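Local coordinates for cytoplasmic export protein 1 (Saccharomyces cerevisiae, PDB 3VWA) that serves in nuclear tRNA export, probably collecting tRNA from export receptors at the nuclear pore and passing aminoacylated tRNA to the translation machinery, at residues K66-L74 / E143-L151; V109-L120 / L191-M199. One frame throughout, in Å; residues are numbered along the deposited sequence.

Both contacts lie in the N-terminal kinase-like domain, well ahead of the HEAT repeats at 381-419 and 494-530, and both are buried. Interaction 1 (66-74 / 143-151) is made mainly by backbone: the loop that follows helix 52-64 is hydrogen-bonded to strand 144-146, with a modest apolar fringe. Interaction 2 (109-120 / 191-199) joins two helices through apolar side-chain surfaces, with no hydrogen bond between them. Their centres are 15 Å apart and they meet directly at strand 144-146. There Gln-115 OE1 of helix 106-122 probably accepts a hydrogen bond from Trp-144 N at 2.9 Å, and Leu-116 packs on Trp-144 and Leu-146.

Interaction 1 (K66-L74 / E143-L151); sequences KIPGLCTVL and EWVLFGLEL
Leu-70 and Leu-146 form a single backbone bridge with CA atoms 4.5 Å apart, bonded in the parallel pattern: Leu-146 N gives to Gly-69 O at 2.9 Å, and Cys-71 N to Leu-146 O at 3.0 Å. The first donor lies in the carbonyl plane of Gly-69; the second is tilted from that of Leu-146. A type II turn from Ile-67 to Leu-70, with Gly-69 at phi 111°, delivers the Gly-69 carbonyl to the strand. A water also donates to Gly-69 O and, at 2.8 Å, to Trp-144 O. Leu-70 points away from the strand at its base, but its methyls split: CD2 lies against Leu-146 CB at 4.0 Å and CD1 against Leu-149 CD2. Cys-71 SG lies 4.0 Å from Phe-147 CB and touches Val-145 CG2. The Phe-147 ring stacks on Phe-43 and meets Trp-26 edge-to-face. By chain position, 66-74 probably matches the loop between helix C and strand 4 of protein kinases, and 144-146 the strand leading into the activation segment. Because the hydrogen bonds are main-chain, with one water bridging two carbonyls, this join, probably between lobes, would depend more on backbone path than side-chain identity.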
loop_
_atom_site.group_PDB
_atom_site.type_symbol
_atom_site.label_atom_id
_atom_site.label_comp_id
_atom_site.label_asym_id
_atom_site.label_seq_id
_atom_site.Cartn_x
_atom_site.Cartn_y
_atom_site.Cartn_z
ATOM N N LYS A 66 -26.471 -15.720 -10.927
ATOM C CA LYS A 66 -25.898 -15.415 -9.616
ATOM C C LYS A 66 -24.731 -16.356 -9.431
ATOM O O LYS A 66 -24.843 -17.405 -8.769
ATOM C CB LYS A 66 -26.912 -15.658 -8.480
ATOM C CG LYS A 66 -27.637 -14.409 -7.996
ATOM C CD LYS A 66 -28.858 -14.131 -8.851
ATOM C CE LYS A 66 -29.520 -12.825 -8.444
ATOM N NZ LYS A 66 -29.997 -12.116 -9.659
ATOM N N ILE A 67 -23.614 -15.999 -10.043
ATOM C CA ILE A 67 -22.504 -16.930 -10.102
ATOM C C ILE A 67 -21.338 -16.214 -9.443
ATOM O O ILE A 67 -20.908 -15.150 -9.891
ATOM C CB ILE A 67 -22.210 -17.377 -11.554
ATOM C CG1 ILE A 67 -23.497 -17.778 -12.272
ATOM C CG2 ILE A 67 -21.147 -18.481 -11.612
ATOM C CD1 ILE A 67 -23.842 -19.246 -12.186
ATOM N N PRO A 68 -20.889 -16.748 -8.309
ATOM C CA PRO A 68 -19.695 -16.217 -7.712
ATOM C C PRO A 68 -18.575 -16.368 -8.760
ATOM O O PRO A 68 -18.384 -17.460 -9.337
ATOM C CB PRO A 68 -19.437 -17.181 -6.540
ATOM C CG PRO A 68 -20.763 -17.833 -6.260
ATOM C CD PRO A 68 -21.490 -17.866 -7.543
ATOM N N GLY A 69 -17.841 -15.301 -8.997
ATOM C CA GLY A 69 -16.815 -15.321 -10.007
ATOM C C GLY A 69 -17.125 -14.473 -11.220
ATOM O O GLY A 69 -16.207 -14.042 -11.889
ATOM N N LEU A 70 -18.407 -14.260 -11.543
ATOM C CA LEU A 70 -18.739 -13.186 -12.508
ATOM C C LEU A 70 -18.656 -11.793 -11.877
ATOM O O LEU A 70 -18.760 -11.645 -10.663
ATOM C CB LEU A 70 -20.147 -13.360 -13.088
ATOM C CG LEU A 70 -20.505 -14.688 -13.730
ATOM C CD1 LEU A 70 -21.926 -14.527 -14.265
ATOM C CD2 LEU A 70 -19.494 -15.094 -14.814
ATOM N N CYS A 71 -18.467 -10.767 -12.696
ATOM C CA CYS A 71 -18.638 -9.405 -12.189
ATOM C C CYS A 71 -20.022 -9.287 -11.487
ATOM O O CYS A 71 -21.047 -9.648 -12.042
ATOM C CB CYS A 71 -18.496 -8.372 -13.320
ATOM S SG CYS A 71 -16.906 -8.324 -14.206
ATOM N N THR A 72 -20.052 -8.798 -10.262
ATOM C CA THR A 72 -21.294 -8.880 -9.439
ATOM C C THR A 72 -22.182 -7.738 -9.939
ATOM O O THR A 72 -21.813 -6.550 -9.796
ATOM C CB THR A 72 -20.973 -8.782 -7.913
ATOM O OG1 THR A 72 -20.273 -9.965 -7.484
ATOM C CG2 THR A 72 -22.283 -8.674 -7.029
ATOM N N VAL A 73 -23.314 -8.080 -10.568
ATOM C CA VAL A 73 -24.066 -7.057 -11.259
ATOM C C VAL A 73 -24.958 -6.330 -10.259
ATOM O O VAL A 73 -25.485 -6.943 -9.352
ATOM C CB VAL A 73 -24.854 -7.598 -12.477
ATOM C CG1 VAL A 73 -23.901 -8.083 -13.584
ATOM C CG2 VAL A 73 -25.831 -8.696 -12.071
ATOM N N LEU A 74 -25.071 -5.013 -10.394
ATOM C CA LEU A 74 -25.904 -4.216 -9.475
ATOM C C LEU A 74 -27.230 -3.889 -10.123
ATOM O O LEU A 74 -28.285 -4.070 -9.513
ATOM C CB LEU A 74 -25.182 -2.949 -9.007
ATOM C CG LEU A 74 -24.266 -2.903 -7.763
ATOM C CD1 LEU A 74 -23.980 -4.255 -7.122
ATOM C CD2 LEU A 74 -22.963 -2.237 -8.154
ATOM N N GLU A 143 -9.217 -10.391 -6.891
ATOM C CA GLU A 143 -9.627 -11.698 -7.349
ATOM C C GLU A 143 -10.089 -11.549 -8.792
ATOM O O GLU A 143 -10.707 -10.533 -9.185
ATOM C CB GLU A 143 -10.814 -12.271 -6.516
ATOM C CG GLU A 143 -10.591 -12.541 -5.024
ATOM C CD GLU A 143 -11.932 -12.813 -4.281
ATOM O OE1 GLU A 143 -12.835 -11.952 -4.374
ATOM O OE2 GLU A 143 -12.129 -13.882 -3.657
ATOM N N TRP A 144 -9.875 -12.610 -9.547
ATOM C CA TRP A 144 -10.123 -12.558 -10.992
ATOM C C TRP A 144 -11.542 -12.908 -11.198
ATOM O O TRP A 144 -11.948 -13.983 -10.780
ATOM C CB TRP A 144 -9.222 -13.572 -11.731
ATOM C CG TRP A 144 -7.764 -13.167 -11.704
ATOM C CD1 TRP A 144 -7.170 -12.194 -10.896
ATOM C CD2 TRP A 144 -6.679 -13.717 -12.509
ATOM N NE1 TRP A 144 -5.852 -12.086 -11.160
ATOM C CE2 TRP A 144 -5.478 -12.977 -12.125
ATOM C CE3 TRP A 144 -6.586 -14.719 -13.498
ATOM C CZ2 TRP A 144 -4.213 -13.258 -12.691
ATOM C CZ3 TRP A 144 -5.307 -15.012 -14.058
ATOM C CH2 TRP A 144 -4.156 -14.284 -13.658
ATOM N N VAL A 145 -12.272 -12.000 -11.858
ATOM C CA VAL A 145 -13.694 -12.131 -12.217
ATOM C C VAL A 145 -13.997 -12.066 -13.767
ATOM O O VAL A 145 -13.192 -11.545 -14.549
ATOM C CB VAL A 145 -14.578 -11.149 -11.385
ATOM C CG1 VAL A 145 -14.601 -11.562 -9.900
ATOM C CG2 VAL A 145 -14.109 -9.684 -11.521
ATOM N N LEU A 146 -15.163 -12.574 -14.189
ATOM C CA LEU A 146 -15.455 -12.774 -15.602
ATOM C C LEU A 146 -16.588 -11.900 -16.096
ATOM O O LEU A 146 -17.586 -11.670 -15.414
ATOM C CB LEU A 146 -15.794 -14.241 -15.903
ATOM C CG LEU A 146 -14.581 -15.180 -15.994
ATOM C CD1 LEU A 146 -14.994 -16.659 -16.086
ATOM C CD2 LEU A 146 -13.651 -14.771 -17.150
ATOM N N PHE A 147 -16.379 -11.386 -17.287
ATOM C CA PHE A 147 -17.371 -10.602 -17.933
ATOM C C PHE A 147 -17.690 -11.178 -19.312
ATOM O O PHE A 147 -16.880 -11.901 -19.904
ATOM C CB PHE A 147 -16.883 -9.179 -18.080
ATOM C CG PHE A 147 -17.804 -8.325 -18.865
ATOM C CD1 PHE A 147 -18.988 -7.837 -18.280
ATOM C CD2 PHE A 147 -17.529 -8.036 -20.220
ATOM C CE1 PHE A 147 -19.870 -7.038 -19.010
ATOM C CE2 PHE A 147 -18.412 -7.241 -20.955
ATOM C CZ PHE A 147 -19.585 -6.753 -20.347
ATOM N N GLY A 148 -18.864 -10.838 -19.839
ATOM C CA GLY A 148 -19.154 -11.154 -21.239
ATOM C C GLY A 148 -20.075 -12.329 -21.434
ATOM O O GLY A 148 -19.663 -13.459 -21.767
ATOM N N LEU A 149 -21.351 -12.012 -21.351
ATOM C CA LEU A 149 -22.390 -12.997 -21.237
ATOM C C LEU A 149 -23.218 -13.004 -22.554
ATOM O O LEU A 149 -24.306 -13.599 -22.635
ATOM C CB LEU A 149 -23.195 -12.569 -20.012
ATOM C CG LEU A 149 -23.146 -13.368 -18.692
ATOM C CD1 LEU A 149 -21.956 -14.331 -18.504
ATOM C CD2 LEU A 149 -23.348 -12.442 -17.495
ATOM N N GLU A 150 -22.665 -12.381 -23.599
ATOM C CA GLU A 150 -23.345 -12.263 -24.920
ATOM C C GLU A 150 -23.898 -13.570 -25.492
ATOM O O GLU A 150 -25.003 -13.603 -26.054
ATOM C CB GLU A 150 -22.432 -11.628 -25.972
ATOM C CG GLU A 150 -21.994 -10.212 -25.636
ATOM C CD GLU A 150 -20.820 -10.140 -24.679
ATOM O OE1 GLU A 150 -20.284 -11.188 -24.284
ATOM O OE2 GLU A 150 -20.407 -9.015 -24.330
ATOM N N LEU A 151 -23.125 -14.641 -25.355
ATOM C CA LEU A 151 -23.476 -15.924 -25.952
ATOM C C LEU A 151 -24.040 -16.893 -24.909
ATOM O O LEU A 151 -24.451 -17.988 -25.224
ATOM C CB LEU A 151 -22.217 -16.525 -26.602
ATOM C CG LEU A 151 -21.714 -15.865 -27.894
ATOM C CD1 LEU A 151 -20.579 -16.713 -28.457
ATOM C CD2 LEU A 151 -22.826 -15.774 -28.924
HETATM O O HOH W 1 -13.808 -15.614 -12.111
#

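Interaction 2 (V109-L120 / L191-M199); sequences VELGISQLLATL and LGLLIKSLM
Ile-113 meets Leu-198 in the seam between two nearly antiparallel helices, 106-122 and 186-198, which probably correspond to helices E and F in the large lobe of the protein-kinase fold. The segments run at 163° with their axes 11.3 Å apart, a wide spacing filled by leucine, isoleucine and valine. Ile-113 is the central bump. Its CG1 rests on Leu-198 CD1 at 4.0 Å as they slide past each other in opposite directions, and its CD1 projects between Ile-195 CG1 and the selenium of Met-199, a selenomethionine, 3.9 Å away. Past the end of the second helix, the extended Met-199 chain reaches back over the first. Its CE settles in the hollow between Val-109 CG1, at 3.6 Å, and the aliphatic CG of Glu-110. The carboxylate of Glu-110 turns to a salt bridge with Lys-106 and a hydrogen bond from Asn-238. On the side nearer strand 144-146, Leu-116 CD1 meets Leu-194 CD1 at 3.8 Å, the two chains crossing at about a right angle; Leu-116 and Leu-198 both also lie on Trp-144. At the far end Leu-191, with CG anti to the backbone N (chi1 -179°), lays its fork against Leu-117 and Leu-120. Leu-191 CD1 touches Leu-120 CD1 at 3.9 Å, and Leu-191 CD2 presses against Leu-117 CD2 at 3.4 Å, tighter than usual for two methyls.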
loop_
_atom_site.group_PDB
_atom_site.type_symbol
_atom_site.label_atom_id
_atom_site.label_comp_id
_atom_site.label_asym_id
_atom_site.label_seq_id
_atom_site.Cartn_x
_atom_site.Cartn_y
_atom_site.Cartn_z
ATOM N N VAL A 109 -0.154 -15.944 -10.897
ATOM C CA VAL A 109 -0.835 -16.236 -12.152
ATOM C C VAL A 109 -1.645 -17.526 -11.913
ATOM O O VAL A 109 -2.792 -17.636 -12.328
ATOM C CB VAL A 109 0.217 -16.447 -13.324
ATOM C CG1 VAL A 109 -0.445 -16.891 -14.646
ATOM C CG2 VAL A 109 1.067 -15.204 -13.565
ATOM N N GLU A 110 -1.046 -18.489 -11.229
ATOM C CA GLU A 110 -1.686 -19.747 -10.953
ATOM C C GLU A 110 -2.894 -19.553 -10.006
ATOM O O GLU A 110 -3.915 -20.190 -10.169
ATOM C CB GLU A 110 -0.686 -20.757 -10.319
ATOM C CG GLU A 110 0.333 -21.402 -11.272
ATOM C CD GLU A 110 1.518 -22.028 -10.537
ATOM O OE1 GLU A 110 1.314 -22.595 -9.424
ATOM O OE2 GLU A 110 2.649 -21.954 -11.071
ATOM N N LEU A 111 -2.735 -18.703 -9.008
ATOM C CA LEU A 111 -3.848 -18.314 -8.128
ATOM C C LEU A 111 -5.013 -17.713 -8.920
ATOM O O LEU A 111 -6.144 -18.113 -8.726
ATOM C CB LEU A 111 -3.358 -17.362 -7.039
ATOM C CG LEU A 111 -4.124 -17.201 -5.699
ATOM C CD1 LEU A 111 -4.591 -15.781 -5.530
ATOM C CD2 LEU A 111 -5.247 -18.198 -5.413
ATOM N N GLY A 112 -4.739 -16.822 -9.873
ATOM C CA GLY A 112 -5.842 -16.217 -10.647
ATOM C C GLY A 112 -6.530 -17.252 -11.503
ATOM O O GLY A 112 -7.759 -17.332 -11.590
ATOM N N ILE A 113 -5.728 -18.109 -12.108
ATOM C CA ILE A 113 -6.290 -19.208 -12.908
ATOM C C ILE A 113 -7.200 -20.076 -12.056
ATOM O O ILE A 113 -8.255 -20.503 -12.517
ATOM C CB ILE A 113 -5.165 -20.063 -13.514
ATOM C CG1 ILE A 113 -4.531 -19.278 -14.678
ATOM C CG2 ILE A 113 -5.686 -21.392 -14.012
ATOM C CD1 ILE A 113 -3.239 -19.924 -15.179
ATOM N N SER A 114 -6.793 -20.325 -10.816
ATOM C CA SER A 114 -7.631 -21.113 -9.888
ATOM C C SER A 114 -8.975 -20.389 -9.561
ATOM O O SER A 114 -10.017 -21.042 -9.386
ATOM C CB SER A 114 -6.873 -21.523 -8.628
ATOM O OG SER A 114 -6.745 -20.490 -7.649
ATOM N N GLN A 115 -8.969 -19.053 -9.557
ATOM C CA GLN A 115 -10.187 -18.316 -9.318
ATOM C C GLN A 115 -11.113 -18.411 -10.532
ATOM O O GLN A 115 -12.323 -18.544 -10.375
ATOM C CB GLN A 115 -9.868 -16.866 -8.963
ATOM C CG GLN A 115 -9.246 -16.706 -7.585
ATOM C CD GLN A 115 -8.431 -15.451 -7.458
ATOM O OE1 GLN A 115 -8.221 -14.725 -8.434
ATOM N NE2 GLN A 115 -7.965 -15.171 -6.240
ATOM N N LEU A 116 -10.535 -18.414 -11.739
ATOM C CA LEU A 116 -11.316 -18.513 -12.969
ATOM C C LEU A 116 -11.935 -19.913 -13.080
ATOM O O LEU A 116 -13.059 -20.056 -13.552
ATOM C CB LEU A 116 -10.427 -18.235 -14.194
ATOM C CG LEU A 116 -9.854 -16.844 -14.369
ATOM C CD1 LEU A 116 -9.155 -16.813 -15.713
ATOM C CD2 LEU A 116 -10.933 -15.754 -14.370
ATOM N N LEU A 117 -11.202 -20.927 -12.619
ATOM C CA LEU A 117 -11.694 -22.291 -12.599
ATOM C C LEU A 117 -12.851 -22.499 -11.615
ATOM O O LEU A 117 -13.791 -23.216 -11.914
ATOM C CB LEU A 117 -10.525 -23.268 -12.342
ATOM C CG LEU A 117 -9.529 -23.354 -13.535
ATOM C CD1 LEU A 117 -8.203 -24.005 -13.139
ATOM C CD2 LEU A 117 -10.093 -24.167 -14.706
ATOM N N ALA A 118 -12.813 -21.915 -10.428
ATOM C CA ALA A 118 -13.960 -22.110 -9.524
ATOM C C ALA A 118 -15.228 -21.508 -10.178
ATOM O O ALA A 118 -16.321 -22.085 -10.064
ATOM C CB ALA A 118 -13.702 -21.444 -8.175
ATOM N N THR A 119 -15.063 -20.375 -10.878
ATOM C CA THR A 119 -16.182 -19.738 -11.537
ATOM C C THR A 119 -16.756 -20.567 -12.690
ATOM O O THR A 119 -17.973 -20.723 -12.782
ATOM C CB THR A 119 -15.785 -18.395 -12.055
ATOM O OG1 THR A 119 -15.229 -17.674 -10.954
ATOM C CG2 THR A 119 -17.030 -17.685 -12.659
ATOM N N LEU A 120 -15.876 -21.104 -13.527
ATOM C CA LEU A 120 -16.275 -22.014 -14.611
ATOM C C LEU A 120 -16.869 -23.331 -14.082
ATOM O O LEU A 120 -17.627 -24.019 -14.789
ATOM C CB LEU A 120 -15.066 -22.278 -15.542
ATOM C CG LEU A 120 -14.565 -21.011 -16.270
ATOM C CD1 LEU A 120 -13.154 -21.147 -16.844
ATOM C CD2 LEU A 120 -15.535 -20.520 -17.346
ATOM N N LEU A 191 -10.803 -21.782 -22.744
ATOM C CA LEU A 191 -10.008 -21.778 -21.511
ATOM C C LEU A 191 -8.530 -22.032 -21.821
ATOM O O LEU A 191 -7.671 -21.342 -21.286
ATOM C CB LEU A 191 -10.546 -22.812 -20.475
ATOM C CG LEU A 191 -9.781 -22.855 -19.132
ATOM C CD1 LEU A 191 -9.618 -21.482 -18.491
ATOM C CD2 LEU A 191 -10.334 -23.844 -18.110
ATOM N N GLY A 192 -8.245 -23.008 -22.692
ATOM C CA GLY A 192 -6.858 -23.298 -23.138
ATOM C C GLY A 192 -6.157 -22.086 -23.754
ATOM O O GLY A 192 -5.074 -21.700 -23.343
ATOM N N LEU A 193 -6.795 -21.462 -24.727
ATOM C CA LEU A 193 -6.278 -20.212 -25.288
ATOM C C LEU A 193 -5.906 -19.179 -24.211
ATOM O O LEU A 193 -4.806 -18.607 -24.248
ATOM C CB LEU A 193 -7.289 -19.631 -26.297
ATOM C CG LEU A 193 -7.282 -20.144 -27.742
ATOM C CD1 LEU A 193 -8.673 -20.144 -28.373
ATOM C CD2 LEU A 193 -6.342 -19.274 -28.560
ATOM N N LEU A 194 -6.807 -18.946 -23.246
ATOM C CA LEU A 194 -6.575 -17.957 -22.171
ATOM C C LEU A 194 -5.398 -18.292 -21.294
ATOM O O LEU A 194 -4.568 -17.434 -20.992
ATOM C CB LEU A 194 -7.770 -17.914 -21.236
ATOM C CG LEU A 194 -8.323 -16.532 -20.857
ATOM C CD1 LEU A 194 -9.013 -16.681 -19.528
ATOM C CD2 LEU A 194 -7.348 -15.353 -20.848
ATOM N N ILE A 195 -5.348 -19.541 -20.839
ATOM C CA ILE A 195 -4.227 -19.995 -20.015
ATOM C C ILE A 195 -2.918 -19.881 -20.781
ATOM O O ILE A 195 -1.905 -19.441 -20.230
ATOM C CB ILE A 195 -4.437 -21.431 -19.511
ATOM C CG1 ILE A 195 -5.494 -21.446 -18.392
ATOM C CG2 ILE A 195 -3.108 -22.015 -19.039
ATOM C CD1 ILE A 195 -5.974 -22.833 -17.973
ATOM N N LYS A 196 -2.936 -20.221 -22.061
ATOM C CA LYS A 196 -1.711 -20.072 -22.864
ATOM C C LYS A 196 -1.339 -18.616 -22.980
ATOM O O LYS A 196 -0.146 -18.302 -22.964
ATOM C CB LYS A 196 -1.863 -20.713 -24.245
ATOM C CG LYS A 196 -1.742 -22.243 -24.157
ATOM C CD LYS A 196 -1.592 -22.906 -25.506
ATOM C CE LYS A 196 -2.929 -23.002 -26.197
ATOM N NZ LYS A 196 -2.859 -23.606 -27.553
ATOM N N SER A 197 -2.339 -17.727 -23.065
ATOM C CA SER A 197 -2.035 -16.290 -23.154
ATOM C C SER A 197 -1.509 -15.750 -21.818
ATOM O O SER A 197 -0.712 -14.824 -21.806
ATOM C CB SER A 197 -3.243 -15.452 -23.597
ATOM O OG SER A 197 -3.993 -16.108 -24.599
ATOM N N LEU A 198 -1.967 -16.326 -20.707
ATOM C CA LEU A 198 -1.514 -15.925 -19.375
ATOM C C LEU A 198 -0.085 -16.346 -19.093
ATOM O O LEU A 198 0.650 -15.618 -18.424
ATOM C CB LEU A 198 -2.433 -16.517 -18.293
ATOM C CG LEU A 198 -3.767 -15.747 -18.181
ATOM C CD1 LEU A 198 -4.893 -16.499 -17.491
ATOM C CD2 LEU A 198 -3.548 -14.392 -17.505
HETATM N N MSE A 199 0.307 -17.515 -19.617
HETATM C CA MSE A 199 1.542 -18.186 -19.226
HETATM C C MSE A 199 2.247 -18.611 -20.486
HETATM O O MSE A 199 1.807 -19.571 -21.127
HETATM C CB MSE A 199 1.112 -19.474 -18.518
HETATM C CG MSE A 199 1.740 -19.766 -17.163
HETATM SE SE MSE A 199 0.466 -20.819 -16.043
HETATM C CE MSE A 199 1.142 -20.093 -14.358
#